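PDB 4NAV: 3-deoxy-D-manno-octulosonate 8-phosphate phosphatase KdsC, which probably catalyses the magnesium-dependent hydrolysis of 3-deoxy-D-manno-octulosonate 8-phosphate to 3-deoxy-D-manno-octulosonate and inorganic phosphate, a step in lipopolysaccharide biosynthesis. Local coordinates for residues Thr150-Arg153 and Gly157-Arg160; Glu60-His65 and Gln170-Ser175. All coordinates share one frame; numbering follows the deposited sequence.

How the contacts relate
From the N terminus, the chain lays down strand 22-25 of the central parallel sheet, runs through helix 50-61, and turns at 60-65 into strand 65-70. It then completes the other strands of that sheet and reaches 150-153, part of the loop that follows helix 140-143. Contact 1 closes a short loop of three residues here, bringing 150-153 against the start of helix 158-169. Where that helix ends, contact 2 folds 170-175 back onto 60-65, closing a loop of 104 residues. Contact 1 is therefore nested within contact 2. Their centres lie about 19 Å apart and they do not touch, but helix 158-169 runs from one to the other.

Contact 1: Thr150-Arg153 and Gly157-Arg160; sequences TRAR and GAAR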
loop_
_atom_site.group_PDB
_atom_site.type_symbol
_atom_site.label_atom_id
_atom_site.label_comp_id
_atom_site.label_asym_id
_atom_site.label_seq_id
_atom_site.Cartn_x
_atom_site.Cartn_y
_atom_site.Cartn_z
ATOM N N THR A 150 9.020 -12.783 -12.981
ATOM C CA THR A 150 8.177 -11.771 -13.542
ATOM C C THR A 150 8.781 -10.395 -13.309
ATOM O O THR A 150 9.472 -10.136 -12.321
ATOM C CB THR A 150 6.763 -11.808 -12.933
ATOM O OG1 THR A 150 6.800 -11.572 -11.516
ATOM C CG2 THR A 150 6.114 -13.164 -13.210
ATOM N N ARG A 151 8.466 -9.475 -14.199
ATOM C CA ARG A 151 8.809 -8.081 -13.958
ATOM C C ARG A 151 8.037 -7.556 -12.734
ATOM O O ARG A 151 8.586 -6.845 -11.936
ATOM C CB ARG A 151 8.522 -7.222 -15.200
ATOM C CG ARG A 151 9.587 -7.333 -16.281
ATOM C CD ARG A 151 9.075 -6.920 -17.663
ATOM N NE ARG A 151 8.669 -8.078 -18.478
ATOM C CZ ARG A 151 7.415 -8.437 -18.789
ATOM N NH1 ARG A 151 6.354 -7.735 -18.380
ATOM N NH2 ARG A 151 7.216 -9.523 -19.532
ATOM N N ALA A 152 6.761 -7.893 -12.618
ATOM C CA ALA A 152 5.921 -7.343 -11.550
ATOM C C ALA A 152 6.077 -8.089 -10.239
ATOM O O ALA A 152 6.505 -9.238 -10.195
ATOM C CB ALA A 152 4.448 -7.323 -11.961
ATOM N N ARG A 153 5.640 -7.418 -9.188
ATOM C CA ARG A 153 5.697 -7.921 -7.821
ATOM C C ARG A 153 4.435 -8.669 -7.449
ATOM O O ARG A 153 3.357 -8.446 -8.011
ATOM C CB ARG A 153 5.887 -6.744 -6.838
ATOM C CG ARG A 153 7.194 -5.981 -7.082
ATOM C CD ARG A 153 7.589 -4.843 -6.152
ATOM N NE ARG A 153 9.018 -4.972 -5.834
ATOM C CZ ARG A 153 9.608 -4.491 -4.746
ATOM N NH1 ARG A 153 8.904 -3.865 -3.806
ATOM N NH2 ARG A 153 10.916 -4.650 -4.593
ATOM N N GLY A 157 0.147 -7.736 -9.889
ATOM C CA GLY A 157 0.034 -8.256 -11.228
ATOM C C GLY A 157 1.032 -9.327 -11.655
ATOM O O GLY A 157 1.037 -9.716 -12.823
ATOM N N ALA A 158 1.858 -9.825 -10.742
ATOM C CA ALA A 158 2.825 -10.840 -11.097
ATOM C C ALA A 158 2.140 -12.113 -11.630
ATOM O O ALA A 158 2.589 -12.728 -12.609
ATOM C CB ALA A 158 3.684 -11.183 -9.910
ATOM N N ALA A 159 1.067 -12.523 -10.984
ATOM C CA ALA A 159 0.352 -13.701 -11.441
ATOM C C ALA A 159 -0.353 -13.478 -12.805
ATOM O O ALA A 159 -0.368 -14.368 -13.646
ATOM C CB ALA A 159 -0.650 -14.153 -10.383
ATOM N N ARG A 160 -0.911 -12.296 -13.020
ATOM C CA ARG A 160 -1.459 -11.978 -14.309
ATOM C C ARG A 160 -0.361 -12.073 -15.346
ATOM O O ARG A 160 -0.561 -12.632 -16.437
ATOM C CB ARG A 160 -2.048 -10.565 -14.332
ATOM C CG ARG A 160 -2.559 -10.102 -15.699
ATOM C CD ARG A 160 -3.543 -11.115 -16.279
ATOM N NE ARG A 160 -4.252 -10.567 -17.441
ATOM C CZ ARG A 160 -5.254 -9.687 -17.384
ATOM N NH1 ARG A 160 -5.679 -9.199 -16.214
ATOM N NH2 ARG A 160 -5.824 -9.285 -18.511
#
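Thr-150 and Ala-158 show how a loop can settle on the first turn of a helix with an alanine methyl at the centre of the contact. The threonine side chain branches at CB, and both branches reach the helix. With chi1 at 61°, OG1 sits between the backbone N and the carbonyl carbon, a position from which it faces the Ala-158 methyl, Thr-150 OG1 to Ala-158 CB 3.5 Å. The same hydroxyl donates a hydrogen bond to a carbonyl of its own segment, Thr-150 OG1 to Ala-152 O 2.7 Å, approaching in the carbonyl plane with a C=O...donor angle of 146°. The other branch, Thr-150 CG2, comes against the helix backbone, 3.6 Å from Ala-158 O.

The Ala-158 methyl thus has oxygens for neighbours: besides the threonine hydroxyl, its CB lies 3.4 Å from Ala-152 O and near Arg-153 O. The Ala-152 methyl adds an apolar contact, CB to CB of Ala-158 4.4 Å. Gly-157 occupies the N-cap position and its phi of 95° suits glycine. One residue on, Ala-158 N gives a weak hydrogen bond of 3.4 Å to Arg-153 O, the one hydrogen bond between the two segments.

Further along the same helix, the carboxylate of Glu-161 accepts hydrogen bonds from the backbone N-H groups of Arg-151 and Ala-152, one to each oxygen, while Pro-135 and Met-116 pack against both Thr-150 and Ala-158. The Ala-158 side chain lies about 9 Å from that of Asp-118, a predicted magnesium ligand. The chemistry implies that backbone polar groups do much of the holding, engaged by the Thr-150 hydroxyl within the loop and by Glu-161 from the helix; the small alanine side chains are consistent with the close approach.

Contact 2: Glu60-His65 and Gln170-Ser175; sequences EHAGIH and QGQVDS
Ile-64 CG1 and Gln-170 CG both lie beside the backbone N, anti to the carbonyl carbon (chi1 -60° and -65°), and both chains run extended from there, meeting from opposite directions. The isoleucine thereby points CD1 at the amide end of the glutamine, where the nearest atom is OE1, 3.5 Å from Ile-64 CD1. This apolar methyl rests against a polar group bonded elsewhere: Gln-170 NE2 donates to the backbone oxygens of Val-20 and Ala-17, and OE1 has a weak hydrogen bond from Arg-21 NH1. Gln-172 instead bends at chi2, 74°, which folds its chain over Ala-62, with CG 3.7 Å from Ala-62 CB. No hydrogen bond joins the two segments. Leu-167 of helix 158-169 packs against both Ala-62 and Gln-172, and Val-166 against Ile-64, so that helix backs the contact.

Segment 60-65 includes the last residues of helix 50-61, and 170-175 directly follows helix 158-169; both helices end in Schellman motifs with a glycine of positive phi, Gly-63 and Gly-171. Gly-63 N bonds Glu-60 O at 2.7 Å as the chain turns into strand 65-70, a helix-to-strand connection of the Rossmann-like alpha/beta core of the haloacid dehalogenase superfamily.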
loop_
_atom_site.group_PDB
_atom_site.type_symbol
_atom_site.label_atom_id
_atom_site.label_comp_id
_atom_site.label_asym_id
_atom_site.label_seq_id
_atom_site.Cartn_x
_atom_site.Cartn_y
_atom_site.Cartn_z
ATOM N N GLU A 60 -8.486 -20.771 -16.329
ATOM C CA GLU A 60 -9.509 -21.774 -16.167
ATOM C C GLU A 60 -10.339 -21.845 -17.481
ATOM O O GLU A 60 -10.566 -22.918 -18.021
ATOM C CB GLU A 60 -10.363 -21.533 -14.921
ATOM C CG GLU A 60 -11.032 -22.796 -14.349
ATOM C CD GLU A 60 -10.081 -23.758 -13.611
ATOM O OE1 GLU A 60 -9.139 -23.295 -12.932
ATOM O OE2 GLU A 60 -10.298 -24.995 -13.719
ATOM N N HIS A 61 -10.739 -20.691 -17.996
ATOM C CA HIS A 61 -11.530 -20.590 -19.210
ATOM C C HIS A 61 -10.838 -21.208 -20.419
ATOM O O HIS A 61 -11.509 -21.691 -21.349
ATOM C CB HIS A 61 -11.826 -19.114 -19.471
ATOM C CG HIS A 61 -12.966 -18.861 -20.393
ATOM N ND1 HIS A 61 -12.803 -18.683 -21.747
ATOM C CD2 HIS A 61 -14.288 -18.744 -20.145
ATOM C CE1 HIS A 61 -13.982 -18.474 -22.297
ATOM N NE2 HIS A 61 -14.900 -18.498 -21.347
ATOM N N ALA A 62 -9.513 -21.233 -20.386
ATOM C CA ALA A 62 -8.744 -21.881 -21.425
ATOM C C ALA A 62 -8.399 -23.327 -21.084
ATOM O O ALA A 62 -7.542 -23.951 -21.722
ATOM C CB ALA A 62 -7.486 -21.120 -21.666
ATOM N N GLY A 63 -9.122 -23.891 -20.140
ATOM C CA GLY A 63 -9.064 -25.339 -19.935
ATOM C C GLY A 63 -7.865 -25.796 -19.165
ATOM O O GLY A 63 -7.561 -26.986 -19.132
ATOM N N ILE A 64 -7.220 -24.846 -18.508
ATOM C CA ILE A 64 -6.089 -25.138 -17.681
ATOM C C ILE A 64 -6.590 -25.200 -16.271
ATOM O O ILE A 64 -7.244 -24.284 -15.846
ATOM C CB ILE A 64 -5.029 -24.036 -17.814
ATOM C CG1 ILE A 64 -4.571 -23.951 -19.260
ATOM C CG2 ILE A 64 -3.832 -24.319 -16.918
ATOM C CD1 ILE A 64 -3.724 -22.739 -19.561
ATOM N N HIS A 65 -6.244 -26.253 -15.544
ATOM C CA HIS A 65 -6.598 -26.358 -14.139
ATOM C C HIS A 65 -5.747 -25.426 -13.246
ATOM O O HIS A 65 -4.534 -25.353 -13.379
ATOM C CB HIS A 65 -6.481 -27.799 -13.664
ATOM C CG HIS A 65 -7.386 -28.743 -14.403
ATOM N ND1 HIS A 65 -6.919 -29.649 -15.340
ATOM C CD2 HIS A 65 -8.730 -28.900 -14.366
ATOM C CE1 HIS A 65 -7.934 -30.328 -15.839
ATOM N NE2 HIS A 65 -9.044 -29.895 -15.263
ATOM N N GLN A 170 -0.229 -20.559 -25.632
ATOM C CA GLN A 170 -1.233 -21.544 -26.040
ATOM C C GLN A 170 -2.250 -20.982 -27.024
ATOM O O GLN A 170 -3.290 -21.562 -27.221
ATOM C CB GLN A 170 -1.913 -22.112 -24.794
ATOM C CG GLN A 170 -0.956 -22.901 -23.906
ATOM C CD GLN A 170 -1.665 -23.617 -22.765
ATOM O OE1 GLN A 170 -2.877 -23.822 -22.805
ATOM N NE2 GLN A 170 -0.892 -24.084 -21.797
ATOM N N GLY A 171 -1.898 -19.859 -27.662
ATOM C CA GLY A 171 -2.665 -19.309 -28.777
ATOM C C GLY A 171 -4.061 -18.846 -28.395
ATOM O O GLY A 171 -4.974 -18.755 -29.232
ATOM N N GLN A 172 -4.180 -18.416 -27.161
ATOM C CA GLN A 172 -5.450 -18.132 -26.621
ATOM C C GLN A 172 -5.882 -16.652 -26.634
ATOM O O GLN A 172 -7.070 -16.344 -26.353
ATOM C CB GLN A 172 -5.426 -18.647 -25.201
ATOM C CG GLN A 172 -6.679 -19.370 -24.847
ATOM C CD GLN A 172 -6.820 -20.733 -25.466
ATOM O OE1 GLN A 172 -6.055 -21.136 -26.313
ATOM N NE2 GLN A 172 -7.866 -21.421 -25.078
ATOM N N VAL A 173 -4.966 -15.738 -26.970
ATOM C CA VAL A 173 -5.205 -14.328 -26.666
ATOM C C VAL A 173 -6.249 -13.742 -27.628
ATOM O O VAL A 173 -7.227 -13.125 -27.201
ATOM C CB VAL A 173 -3.919 -13.482 -26.334
ATOM C CG1 VAL A 173 -2.640 -14.049 -26.878
ATOM C CG2 VAL A 173 -4.035 -12.031 -26.760
ATOM N N ASP A 174 -6.057 -13.978 -28.916
ATOM C CA ASP A 174 -6.938 -13.425 -29.950
ATOM C C ASP A 174 -8.391 -13.699 -29.637
ATOM O O ASP A 174 -9.245 -12.828 -29.846
ATOM C CB ASP A 174 -6.594 -13.988 -31.321
ATOM C CG ASP A 174 -5.371 -13.322 -31.938
ATOM O OD1 ASP A 174 -4.688 -12.536 -31.266
ATOM O OD2 ASP A 174 -5.102 -13.575 -33.132
ATOM N N SER A 175 -8.677 -14.906 -29.155
ATOM C CA SER A 175 -10.045 -15.285 -28.907
ATOM C C SER A 175 -10.534 -14.700 -27.582
ATOM O O SER A 175 -11.726 -14.350 -27.440
ATOM C CB SER A 175 -10.195 -16.808 -28.969
ATOM O OG SER A 175 -9.935 -17.404 -27.721
#